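Local coordinates for CRISPR-associated protein,CRISPR-associated endonuclease Cas9 (Corynebacterium diphtheriae, PDB 6JOO) that serves in bacterial antiviral defence as an RNA-guided, magnesium-dependent DNA endonuclease, here an engineered fusion bound to guide RNA and target DNA, at residues A574-F579 against Q626-L631; W490-R495 against A527-T532; S581-E586 against A615-A620; K836-E841 against P877-I882. One frame throughout, in Å; residues are numbered along the deposited sequence.

Contact 1 (A574-F579 against Q626-L631); sequences AAVIAF and QKMEKL
Leu631 meets the Phe579 ring at its edge and not over a face. Its CD2 methyl lies near the ring plane, 3.5 Å from Phe579 CD2, and is shared with the neighbouring ring carbon, 3.7 Å from Phe579 CE2. The second methyl is a looser neighbour, with Leu631 CD1 4.0 Å from Phe579 CE2. Leu631 extends far enough because its CG stands anti to the backbone N (chi1 175°), which carries the branched end across the gap toward helix 569-577. There CD2 also comes to 4.0 Å from the carbonyl oxygen of Ala575. One turn back, Met628, present as selenomethionine with atom SE, makes the other half of the contact. Its chain bends at chi2 (-57°) and again at chi3 (-55°), and this hook brings the terminal methyl CE against the fork of Val576, 3.8 Å from both Val576 CG1 and Val576 CG2. The two side chains meet at about a right angle. Both segments lie in the third RuvC subdomain, of the RNase H clan, and the contact sets helix 615-641 against helix 569-577 and the residues that follow it, beside the mixed sheet. Phe579 also rests on Ile22 and Val24 of strand 16-24, and Pro30 is touched by both Phe579 and Leu631. The carbonyl of Phe579 takes a hydrogen bond from NE1 of Trp624, in the same long helix as Met628. Across the two segments no hydrogen bond forms, so the cohesion is probably van der Waals and hydrophobic, with Phe579 and Leu631 buried and the Val576-Met628 pair nearer to solvent.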
loop_
_atom_site.group_PDB
_atom_site.type_symbol
_atom_site.label_atom_id
_atom_site.label_comp_id
_atom_site.label_asym_id
_atom_site.label_seq_id
_atom_site.Cartn_x
_atom_site.Cartn_y
_atom_site.Cartn_z
ATOM N N ALA A 574 -26.371 11.083 10.584
ATOM C CA ALA A 574 -25.594 12.317 10.620
ATOM C C ALA A 574 -26.487 13.535 10.806
ATOM O O ALA A 574 -26.062 14.528 11.407
ATOM C CB ALA A 574 -24.766 12.457 9.342
ATOM N N ALA A 575 -27.724 13.481 10.308
ATOM C CA ALA A 575 -28.626 14.620 10.452
ATOM C C ALA A 575 -29.032 14.817 11.907
ATOM O O ALA A 575 -29.051 15.946 12.412
ATOM C CB ALA A 575 -29.855 14.430 9.566
ATOM N N VAL A 576 -29.358 13.723 12.596
ATOM C CA VAL A 576 -29.698 13.805 14.014
ATOM C C VAL A 576 -28.509 14.321 14.815
ATOM O O VAL A 576 -28.670 15.064 15.790
ATOM C CB VAL A 576 -30.179 12.431 14.518
ATOM C CG1 VAL A 576 -30.375 12.440 16.027
ATOM C CG2 VAL A 576 -31.469 12.028 13.811
ATOM N N ILE A 577 -27.296 13.956 14.398
ATOM C CA ILE A 577 -26.091 14.331 15.132
ATOM C C ILE A 577 -25.863 15.839 15.083
ATOM O O ILE A 577 -25.333 16.425 16.039
ATOM C CB ILE A 577 -24.892 13.528 14.580
ATOM C CG1 ILE A 577 -24.993 12.064 15.020
ATOM C CG2 ILE A 577 -23.563 14.121 15.007
ATOM C CD1 ILE A 577 -25.772 11.855 16.309
ATOM N N ALA A 578 -26.289 16.502 14.002
ATOM C CA ALA A 578 -26.135 17.949 13.898
ATOM C C ALA A 578 -26.963 18.714 14.921
ATOM O O ALA A 578 -26.792 19.932 15.040
ATOM C CB ALA A 578 -26.506 18.417 12.492
ATOM N N PHE A 579 -27.849 18.045 15.656
ATOM C CA PHE A 579 -28.729 18.699 16.622
ATOM C C PHE A 579 -28.659 18.006 17.978
ATOM O O PHE A 579 -29.678 17.646 18.570
ATOM C CB PHE A 579 -30.169 18.720 16.114
ATOM C CG PHE A 579 -30.337 19.407 14.792
ATOM C CD1 PHE A 579 -29.743 20.633 14.553
ATOM C CD2 PHE A 579 -31.084 18.825 13.782
ATOM C CE1 PHE A 579 -29.893 21.268 13.336
ATOM C CE2 PHE A 579 -31.238 19.454 12.561
ATOM C CZ PHE A 579 -30.640 20.679 12.339
ATOM N N GLN A 626 -38.868 19.496 20.183
ATOM C CA GLN A 626 -39.509 20.384 19.218
ATOM C C GLN A 626 -38.685 20.484 17.942
ATOM O O GLN A 626 -39.238 20.588 16.840
ATOM C CB GLN A 626 -39.722 21.767 19.831
ATOM C CG GLN A 626 -40.500 22.726 18.946
ATOM C CD GLN A 626 -40.691 24.083 19.593
ATOM O OE1 GLN A 626 -40.249 24.313 20.718
ATOM N NE2 GLN A 626 -41.352 24.991 18.883
ATOM N N LYS A 627 -37.356 20.446 18.072
ATOM C CA LYS A 627 -36.492 20.447 16.896
ATOM C C LYS A 627 -36.523 19.098 16.188
ATOM O O LYS A 627 -36.576 19.039 14.954
ATOM C CB LYS A 627 -35.061 20.804 17.296
ATOM C CG LYS A 627 -34.913 22.153 17.983
ATOM C CD LYS A 627 -33.457 22.431 18.323
ATOM C CE LYS A 627 -33.281 23.795 18.977
ATOM N NZ LYS A 627 -31.844 24.118 19.212
HETATM N N MSE A 628 -36.489 18.009 16.950
HETATM C CA MSE A 628 -36.451 16.667 16.381
HETATM C C MSE A 628 -37.734 16.346 15.626
HETATM O O MSE A 628 -37.693 15.820 14.515
HETATM C CB MSE A 628 -36.209 15.627 17.476
HETATM C CG MSE A 628 -34.833 15.710 18.116
HETATM SE SE MSE A 628 -33.396 15.536 16.809
HETATM C CE MSE A 628 -33.922 13.840 16.003
ATOM N N GLU A 629 -38.877 16.664 16.240
ATOM C CA GLU A 629 -40.155 16.459 15.568
ATOM C C GLU A 629 -40.263 17.334 14.325
ATOM O O GLU A 629 -40.834 16.920 13.310
ATOM C CB GLU A 629 -41.312 16.741 16.529
ATOM C CG GLU A 629 -41.421 15.761 17.698
ATOM C CD GLU A 629 -42.727 15.903 18.460
ATOM O OE1 GLU A 629 -43.680 16.486 17.902
ATOM O OE2 GLU A 629 -42.803 15.435 19.616
ATOM N N LYS A 630 -39.715 18.551 14.384
ATOM C CA LYS A 630 -39.645 19.375 13.184
ATOM C C LYS A 630 -38.697 18.763 12.160
ATOM O O LYS A 630 -38.964 18.808 10.953
ATOM C CB LYS A 630 -39.208 20.797 13.541
ATOM N N LEU A 631 -37.590 18.175 12.623
ATOM C CA LEU A 631 -36.632 17.573 11.700
ATOM C C LEU A 631 -37.178 16.289 11.088
ATOM O O LEU A 631 -36.906 15.990 9.919
ATOM C CB LEU A 631 -35.304 17.297 12.411
ATOM C CG LEU A 631 -34.242 16.556 11.585
ATOM C CD1 LEU A 631 -33.855 17.358 10.348
ATOM C CD2 LEU A 631 -33.009 16.207 12.416
#

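Contact 2 (W490-R495 against A527-T532)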
loop_
_atom_site.group_PDB
_atom_site.type_symbol
_atom_site.label_atom_id
_atom_site.label_comp_id
_atom_site.label_asym_id
_atom_site.label_seq_id
_atom_site.Cartn_x
_atom_site.Cartn_y
_atom_site.Cartn_z
ATOM N N TRP A 490 -22.872 27.878 1.164
ATOM C CA TRP A 490 -23.718 28.468 2.198
ATOM C C TRP A 490 -22.895 29.086 3.323
ATOM O O TRP A 490 -23.407 29.279 4.431
ATOM C CB TRP A 490 -24.687 27.425 2.759
ATOM C CG TRP A 490 -25.458 26.695 1.711
ATOM C CD1 TRP A 490 -26.375 27.220 0.849
ATOM C CD2 TRP A 490 -25.390 25.295 1.420
ATOM N NE1 TRP A 490 -26.880 26.235 0.035
ATOM C CE2 TRP A 490 -26.293 25.043 0.367
ATOM C CE3 TRP A 490 -24.654 24.229 1.949
ATOM C CZ2 TRP A 490 -26.477 23.771 -0.170
ATOM C CZ3 TRP A 490 -24.839 22.966 1.415
ATOM C CH2 TRP A 490 -25.744 22.748 0.366
ATOM N N GLY A 491 -21.635 29.406 3.059
ATOM C CA GLY A 491 -20.769 29.947 4.086
ATOM C C GLY A 491 -20.398 28.912 5.136
ATOM O O GLY A 491 -20.637 27.718 4.999
ATOM N N ALA A 492 -19.789 29.408 6.207
ATOM C CA ALA A 492 -19.432 28.553 7.321
ATOM C C ALA A 492 -20.689 28.108 8.064
ATOM O O ALA A 492 -21.715 28.793 8.032
ATOM C CB ALA A 492 -18.487 29.288 8.265
ATOM N N PRO A 493 -20.632 26.960 8.729
ATOM C CA PRO A 493 -21.751 26.506 9.556
ATOM C C PRO A 493 -21.651 27.034 10.980
ATOM O O PRO A 493 -20.629 27.573 11.403
ATOM C CB PRO A 493 -21.591 24.983 9.513
ATOM C CG PRO A 493 -20.097 24.807 9.476
ATOM C CD PRO A 493 -19.576 25.942 8.633
ATOM N N GLU A 494 -22.753 26.876 11.715
ATOM C CA GLU A 494 -22.815 27.281 13.115
ATOM C C GLU A 494 -22.253 26.209 14.043
ATOM O O GLU A 494 -21.540 26.529 15.000
ATOM C CB GLU A 494 -24.259 27.618 13.504
ATOM C CG GLU A 494 -25.080 28.243 12.374
ATOM C CD GLU A 494 -24.429 29.480 11.760
ATOM O OE1 GLU A 494 -23.813 30.268 12.509
ATOM O OE2 GLU A 494 -24.523 29.660 10.525
ATOM N N ARG A 495 -22.533 24.936 13.760
ATOM C CA ARG A 495 -22.063 23.826 14.574
ATOM C C ARG A 495 -21.680 22.655 13.681
ATOM O O ARG A 495 -22.373 22.353 12.707
ATOM C CB ARG A 495 -23.131 23.371 15.579
ATOM C CG ARG A 495 -23.664 24.464 16.507
ATOM C CD ARG A 495 -24.536 23.858 17.601
ATOM N NE ARG A 495 -23.739 23.355 18.717
ATOM C CZ ARG A 495 -24.123 22.376 19.529
ATOM N NH1 ARG A 495 -25.292 21.780 19.341
ATOM N NH2 ARG A 495 -23.332 21.985 20.521
ATOM N N ALA A 527 -11.873 28.345 13.089
ATOM C CA ALA A 527 -11.699 29.159 14.290
ATOM C C ALA A 527 -12.062 30.617 14.032
ATOM O O ALA A 527 -12.581 31.302 14.923
ATOM C CB ALA A 527 -10.261 29.048 14.796
ATOM N N SER A 528 -11.802 31.101 12.816
ATOM C CA SER A 528 -12.079 32.494 12.476
ATOM C C SER A 528 -13.562 32.819 12.591
ATOM O O SER A 528 -13.934 33.918 13.022
ATOM C CB SER A 528 -11.582 32.786 11.059
ATOM O OG SER A 528 -12.122 33.997 10.562
ATOM N N HIS A 529 -14.423 31.882 12.209
ATOM C CA HIS A 529 -15.857 32.122 12.126
ATOM C C HIS A 529 -16.597 31.745 13.405
ATOM O O HIS A 529 -17.829 31.842 13.443
ATOM C CB HIS A 529 -16.447 31.357 10.936
ATOM C CG HIS A 529 -15.727 31.593 9.643
ATOM N ND1 HIS A 529 -14.431 31.177 9.423
ATOM C CD2 HIS A 529 -16.127 32.192 8.496
ATOM C CE1 HIS A 529 -14.061 31.514 8.201
ATOM N NE2 HIS A 529 -15.073 32.131 7.616
ATOM N N GLY A 530 -15.880 31.323 14.445
ATOM C CA GLY A 530 -16.500 30.981 15.709
ATOM C C GLY A 530 -17.528 29.875 15.597
ATOM O O GLY A 530 -18.714 30.088 15.864
ATOM N N THR A 531 -17.084 28.690 15.195
ATOM C CA THR A 531 -17.949 27.531 15.040
ATOM C C THR A 531 -17.605 26.506 16.112
ATOM O O THR A 531 -16.428 26.193 16.322
ATOM C CB THR A 531 -17.800 26.915 13.648
ATOM O OG1 THR A 531 -18.140 27.892 12.656
ATOM C CG2 THR A 531 -18.712 25.707 13.495
ATOM N N THR A 532 -18.627 26.001 16.792
ATOM C CA THR A 532 -18.427 24.988 17.814
ATOM C C THR A 532 -18.284 23.618 17.165
ATOM O O THR A 532 -19.036 23.267 16.251
ATOM C CB THR A 532 -19.595 24.989 18.802
ATOM O OG1 THR A 532 -20.041 26.335 19.012
ATOM C CG2 THR A 532 -19.166 24.400 20.136
#
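Thr531 reaches across to the carbonyl of Pro493, and its hydroxyl is the donor of the one firm hydrogen bond here, OG1 to Pro493 O at 2.8 Å. The C=O...OG1 angle is 160°, so the hydroxyl approaches nearly end-on to the carbonyl. With chi1 at -59°, OG1 sits beside its own backbone N, while the methyl CG2 lies 3.3 Å from Glu494 O. A second bond, weak, runs from Thr532 N to Glu494 O at 3.5 Å. Arg495 NH1 makes another weak one, to Thr580 O outside the segments. A CA-H...O contact follows, Arg495 CA to Thr532 O at 3.5 Å. These links start the parallel pairing of strands 495-499 and 532-536 at one border of the six-stranded RuvC sheet: Arg495 and Thr532 form a parallel bridge with both side chains on the same face, and Thr532 goes on to pair with Val496. The chain is an engineered fusion, and the sequence between the segments includes a Gly-Ser-rich linker, so their chain connection is not the natural one. Apolar contact is lighter. The type I turn from Ala527 to Gly530 presents His529, whose CD2 lies 3.7 Å from Ala492 CB in an oblique approach. Pro493 and Thr531 both rest on Phe526. The guanidinium of Arg495 has Thr532 CB at its edge.

Contact 3 (S581-E586 against A615-A620)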
loop_
_atom_site.group_PDB
_atom_site.type_symbol
_atom_site.label_atom_id
_atom_site.label_comp_id
_atom_site.label_asym_id
_atom_site.label_seq_id
_atom_site.Cartn_x
_atom_site.Cartn_y
_atom_site.Cartn_z
ATOM N N SER A 581 -27.444 18.886 21.578
ATOM C CA SER A 581 -26.935 19.859 22.534
ATOM C C SER A 581 -26.120 19.150 23.611
ATOM O O SER A 581 -26.360 17.984 23.936
ATOM C CB SER A 581 -28.083 20.650 23.168
ATOM O OG SER A 581 -28.626 19.977 24.290
ATOM N N ASP A 582 -25.134 19.868 24.157
ATOM C CA ASP A 582 -24.230 19.260 25.130
ATOM C C ASP A 582 -24.958 18.892 26.418
ATOM O O ASP A 582 -24.569 17.935 27.096
ATOM C CB ASP A 582 -23.057 20.202 25.420
ATOM C CG ASP A 582 -21.801 19.460 25.873
ATOM O OD1 ASP A 582 -21.921 18.474 26.626
ATOM O OD2 ASP A 582 -20.687 19.861 25.466
ATOM N N TYR A 583 -26.006 19.639 26.776
ATOM C CA TYR A 583 -26.803 19.261 27.937
ATOM C C TYR A 583 -27.665 18.047 27.625
ATOM O O TYR A 583 -27.910 17.209 28.500
ATOM C CB TYR A 583 -27.650 20.446 28.410
ATOM C CG TYR A 583 -26.819 21.577 28.975
ATOM C CD1 TYR A 583 -26.410 21.572 30.301
ATOM C CD2 TYR A 583 -26.424 22.640 28.174
ATOM C CE1 TYR A 583 -25.639 22.595 30.818
ATOM C CE2 TYR A 583 -25.654 23.668 28.680
ATOM C CZ TYR A 583 -25.264 23.639 30.003
ATOM O OH TYR A 583 -24.496 24.660 30.515
ATOM N N VAL A 584 -28.111 17.923 26.373
ATOM C CA VAL A 584 -28.733 16.684 25.918
ATOM C C VAL A 584 -27.699 15.565 25.869
ATOM O O VAL A 584 -28.028 14.391 26.083
ATOM C CB VAL A 584 -29.414 16.910 24.550
ATOM C CG1 VAL A 584 -29.481 15.627 23.731
ATOM C CG2 VAL A 584 -30.811 17.487 24.748
ATOM N N ALA A 585 -26.430 15.911 25.634
ATOM C CA ALA A 585 -25.390 14.893 25.522
ATOM C C ALA A 585 -25.215 14.118 26.821
ATOM O O ALA A 585 -24.903 12.923 26.799
ATOM C CB ALA A 585 -24.072 15.541 25.114
ATOM N N GLU A 586 -25.397 14.783 27.962
ATOM C CA GLU A 586 -25.276 14.086 29.238
ATOM C C GLU A 586 -26.398 13.069 29.417
ATOM O O GLU A 586 -26.143 11.894 29.703
ATOM C CB GLU A 586 -25.266 15.092 30.390
ATOM N N ALA A 615 -32.409 20.915 36.336
ATOM C CA ALA A 615 -33.601 21.648 35.921
ATOM C C ALA A 615 -33.402 22.279 34.550
ATOM O O ALA A 615 -34.303 22.237 33.702
ATOM C CB ALA A 615 -33.956 22.707 36.963
ATOM N N GLU A 616 -32.223 22.864 34.315
ATOM C CA GLU A 616 -31.904 23.402 32.999
ATOM C C GLU A 616 -31.719 22.282 31.982
ATOM O O GLU A 616 -32.057 22.444 30.803
ATOM C CB GLU A 616 -30.650 24.276 33.080
ATOM C CG GLU A 616 -30.331 24.800 34.485
ATOM C CD GLU A 616 -29.031 24.232 35.039
ATOM O OE1 GLU A 616 -27.947 24.765 34.717
ATOM O OE2 GLU A 616 -29.084 23.239 35.792
ATOM N N HIS A 617 -31.184 21.137 32.423
ATOM C CA HIS A 617 -31.086 19.971 31.551
ATOM C C HIS A 617 -32.460 19.544 31.055
ATOM O O HIS A 617 -32.592 19.064 29.923
ATOM C CB HIS A 617 -30.405 18.814 32.286
ATOM C CG HIS A 617 -28.941 19.024 32.539
ATOM N ND1 HIS A 617 -28.423 20.213 33.008
ATOM C CD2 HIS A 617 -27.887 18.184 32.407
ATOM C CE1 HIS A 617 -27.113 20.099 33.144
ATOM N NE2 HIS A 617 -26.763 18.879 32.784
ATOM N N ARG A 618 -33.498 19.726 31.880
ATOM C CA ARG A 618 -34.857 19.409 31.461
ATOM C C ARG A 618 -35.412 20.464 30.522
ATOM O O ARG A 618 -36.206 20.134 29.635
ATOM C CB ARG A 618 -35.771 19.250 32.682
ATOM C CG ARG A 618 -37.263 19.041 32.379
ATOM C CD ARG A 618 -37.580 17.707 31.688
ATOM N NE ARG A 618 -36.455 16.772 31.679
ATOM C CZ ARG A 618 -36.498 15.545 31.168
ATOM N NH1 ARG A 618 -35.423 14.771 31.198
ATOM N NH2 ARG A 618 -37.618 15.084 30.632
ATOM N N ALA A 619 -34.994 21.724 30.677
ATOM C CA ALA A 619 -35.420 22.744 29.726
ATOM C C ALA A 619 -34.881 22.455 28.333
ATOM O O ALA A 619 -35.527 22.793 27.333
ATOM C CB ALA A 619 -34.974 24.128 30.196
ATOM N N ALA A 620 -33.715 21.810 28.247
ATOM C CA ALA A 620 -33.137 21.499 26.944
ATOM C C ALA A 620 -33.939 20.424 26.221
ATOM O O ALA A 620 -34.120 20.497 25.000
ATOM C CB ALA A 620 -31.681 21.065 27.106
#
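Tyr583 turns the edge of its ring onto one face of the His617 imidazole, an offset edge-to-face pair with centroids 5.0 Å apart and planes at 79°. The touching atom is Tyr583 CD1, which stands over the imidazole toward its rim, 3.3 Å from His617 CE1 and 3.6 Å from His617 ND1. The neighbouring Tyr583 CE1 is a second, looser point of approach. His617 reaches this place because its CG lies beside the backbone N (chi1 -70°), which brings the ring nearer to the tyrosine than the start of its side chain suggests. Just outside the aromatic pair is Ala620, one helical turn further on. Its CB lies 4.3 Å from Tyr583 CB and 4.4 Å from Val584 CG2, and Ser581 OG stands at a similar range. Ser581 is the N-cap of helix 582-591: its OG accepts a hydrogen bond from Val584 N at 3.0 Å, fixing the first turn that carries Tyr583 and Val584. The two helix segments cross at -107° with their axes 8.9 Å apart, so contact is confined to this one patch. Further out, Asp582 forms a long, weak ion pair with Arg534 of strand 532-536, and Tyr536 of that strand touches both Asp582 and Ala585, placing the short helix against the RuvC sheet. No hydrogen bond crosses between the segments. The partly positive hydrogen at the tyrosine edge faces the pi cloud of the imidazole, an attraction that is probably modest, and the methyl contacts of Ala620 supplement it at the protein surface.

Contact 4 (K836-E841 against P877-I882)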
loop_
_atom_site.group_PDB
_atom_site.type_symbol
_atom_site.label_atom_id
_atom_site.label_comp_id
_atom_site.label_asym_id
_atom_site.label_seq_id
_atom_site.Cartn_x
_atom_site.Cartn_y
_atom_site.Cartn_z
ATOM N N LYS A 836 -36.573 -9.606 -9.392
ATOM C CA LYS A 836 -37.962 -9.294 -9.071
ATOM C C LYS A 836 -38.332 -9.808 -7.689
ATOM O O LYS A 836 -39.098 -9.162 -6.964
ATOM C CB LYS A 836 -38.889 -9.876 -10.137
ATOM C CG LYS A 836 -38.910 -9.069 -11.424
ATOM C CD LYS A 836 -39.517 -9.856 -12.569
ATOM C CE LYS A 836 -39.563 -9.019 -13.837
ATOM N NZ LYS A 836 -39.867 -9.849 -15.034
ATOM N N ALA A 837 -37.790 -10.965 -7.302
ATOM C CA ALA A 837 -38.016 -11.461 -5.950
ATOM C C ALA A 837 -37.422 -10.512 -4.918
ATOM O O ALA A 837 -38.030 -10.263 -3.872
ATOM C CB ALA A 837 -37.432 -12.864 -5.797
ATOM N N VAL A 838 -36.234 -9.969 -5.198
ATOM C CA VAL A 838 -35.693 -8.909 -4.352
ATOM C C VAL A 838 -36.601 -7.686 -4.406
ATOM O O VAL A 838 -36.976 -7.122 -3.372
ATOM C CB VAL A 838 -34.252 -8.564 -4.771
ATOM C CG1 VAL A 838 -33.743 -7.362 -3.985
ATOM C CG2 VAL A 838 -33.326 -9.760 -4.573
ATOM N N GLU A 839 -36.993 -7.277 -5.618
ATOM C CA GLU A 839 -37.775 -6.053 -5.774
ATOM C C GLU A 839 -39.155 -6.183 -5.145
ATOM O O GLU A 839 -39.675 -5.219 -4.574
ATOM C CB GLU A 839 -37.897 -5.690 -7.254
ATOM C CG GLU A 839 -36.751 -4.849 -7.796
ATOM C CD GLU A 839 -36.975 -4.431 -9.238
ATOM O OE1 GLU A 839 -37.915 -4.959 -9.872
ATOM O OE2 GLU A 839 -36.216 -3.571 -9.735
ATOM N N ALA A 840 -39.773 -7.362 -5.249
ATOM C CA ALA A 840 -41.071 -7.570 -4.613
ATOM C C ALA A 840 -40.976 -7.378 -3.105
ATOM O O ALA A 840 -41.826 -6.718 -2.495
ATOM C CB ALA A 840 -41.601 -8.963 -4.945
ATOM N N GLU A 841 -39.936 -7.942 -2.487
ATOM C CA GLU A 841 -39.802 -7.858 -1.037
ATOM C C GLU A 841 -39.320 -6.484 -0.589
ATOM O O GLU A 841 -39.694 -6.021 0.495
ATOM C CB GLU A 841 -38.850 -8.946 -0.538
ATOM C CG GLU A 841 -38.467 -8.829 0.933
ATOM C CD GLU A 841 -37.973 -10.141 1.512
ATOM O OE1 GLU A 841 -38.284 -11.202 0.932
ATOM O OE2 GLU A 841 -37.274 -10.112 2.549
ATOM N N PRO A 877 -33.320 -15.845 0.204
ATOM C CA PRO A 877 -31.998 -16.132 -0.376
ATOM C C PRO A 877 -31.690 -15.319 -1.621
ATOM O O PRO A 877 -30.516 -15.224 -2.001
ATOM C CB PRO A 877 -32.074 -17.631 -0.693
ATOM C CG PRO A 877 -33.533 -17.898 -0.874
ATOM C CD PRO A 877 -34.228 -17.002 0.111
ATOM N N GLU A 878 -32.704 -14.731 -2.265
ATOM C CA GLU A 878 -32.466 -13.930 -3.461
ATOM C C GLU A 878 -31.688 -12.662 -3.143
ATOM O O GLU A 878 -30.977 -12.134 -4.007
ATOM C CB GLU A 878 -33.795 -13.576 -4.129
ATOM C CG GLU A 878 -34.484 -14.738 -4.841
ATOM C CD GLU A 878 -35.150 -15.721 -3.891
ATOM O OE1 GLU A 878 -35.148 -15.478 -2.666
ATOM O OE2 GLU A 878 -35.682 -16.744 -4.375
ATOM N N LEU A 879 -31.813 -12.158 -1.913
ATOM C CA LEU A 879 -31.085 -10.952 -1.537
ATOM C C LEU A 879 -29.581 -11.206 -1.514
ATOM O O LEU A 879 -28.800 -10.367 -1.975
ATOM C CB LEU A 879 -31.567 -10.442 -0.176
ATOM C CG LEU A 879 -33.067 -10.287 0.112
ATOM C CD1 LEU A 879 -33.276 -9.449 1.369
ATOM C CD2 LEU A 879 -33.829 -9.689 -1.061
ATOM N N SER A 880 -29.157 -12.363 -0.994
ATOM C CA SER A 880 -27.733 -12.683 -0.960
ATOM C C SER A 880 -27.156 -12.794 -2.367
ATOM O O SER A 880 -25.990 -12.449 -2.597
ATOM C CB SER A 880 -27.503 -13.979 -0.180
ATOM O OG SER A 880 -27.338 -13.725 1.206
ATOM N N LYS A 881 -27.958 -13.269 -3.322
ATOM C CA LYS A 881 -27.492 -13.357 -4.703
ATOM C C LYS A 881 -27.310 -11.974 -5.316
ATOM O O LYS A 881 -26.325 -11.727 -6.019
ATOM C CB LYS A 881 -28.473 -14.186 -5.536
ATOM C CG LYS A 881 -28.519 -15.666 -5.171
ATOM C CD LYS A 881 -27.218 -16.379 -5.528
ATOM C CE LYS A 881 -27.071 -17.693 -4.771
ATOM N NZ LYS A 881 -27.019 -17.481 -3.295
ATOM N N ILE A 882 -28.243 -11.058 -5.058
ATOM C CA ILE A 882 -28.226 -9.773 -5.746
ATOM C C ILE A 882 -27.340 -8.760 -5.022
ATOM O O ILE A 882 -26.660 -7.953 -5.667
ATOM C CB ILE A 882 -29.668 -9.259 -5.915
ATOM C CG1 ILE A 882 -30.428 -10.130 -6.911
ATOM C CG2 ILE A 882 -29.693 -7.802 -6.362
ATOM C CD1 ILE A 882 -29.771 -10.218 -8.277
#
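Val838 packs against Glu878, Leu879 and Ile882. At its root, CB is 3.9 Å from Leu879 CD2. The first branch, CG1, meets the same leucine methyl, with Leu879 CD2 at 3.7 Å. The second branch does more. Held beside the backbone N while CG1 is anti to it (chi1 174°), CG2 lies 3.4 Å from the carbonyl oxygen Glu878 O and 3.5 Å from Leu879 CD2. It also reaches Ile882 one turn along, 3.7 Å from Ile882 CG1. Leu879 comes in obliquely, its end nearer to the valine than its base. That Glu878 carbonyl already accepts the helical hydrogen bond from Ile882 N. Next to Val838, Ala837 takes the other flank: its CB lies 3.6 Å from CG of Glu878, whose chain bends at chi2 (75°). On the far turn Glu841 approaches Leu879 with its carboxylate, OE2 4.2 Å from Leu879 CD1. The segments cross at -116°, and Val838 and Leu879 have the nearest CA atoms across them. Both lie in the Cas9 C-terminal domain, the part of these enzymes generally involved in PAM recognition, and strands 847-855 and 858-863 fall between them in sequence. Val838 also touches Ile845, while Ile882 reaches back to Gln834 and Val835 of the first helix. The contact is apolar at its centre and acidic at its margin: no hydrogen bond or ion pair spans the segments, and the carboxylates of Glu841 and Glu878, near but not touching, would probably repel each other mildly, so cohesion rests on the aliphatic groups.

Contacts 1, 2 and 3 gather around the RuvC sheet, while contact 4 lies in the C-terminal domain, its centre about 33 Å from that of contact 1 and 45 Å from those of contacts 2 and 3. Contacts 1 and 3, centres about 15 Å apart, share helix 615-641, and contact 3 is nested within the loop closed by contact 1. Contact 2 touches contact 3 by packing, Arg495 NH1 to Ser581 CA at 4.1 Å. The nearest atom of the bound nucleic acid is about 5 Å from contact 4, against about 12, 14 and 18 Å for contacts 2, 3 and 1. The zinc ligands His712 and His719 belong to none of the four.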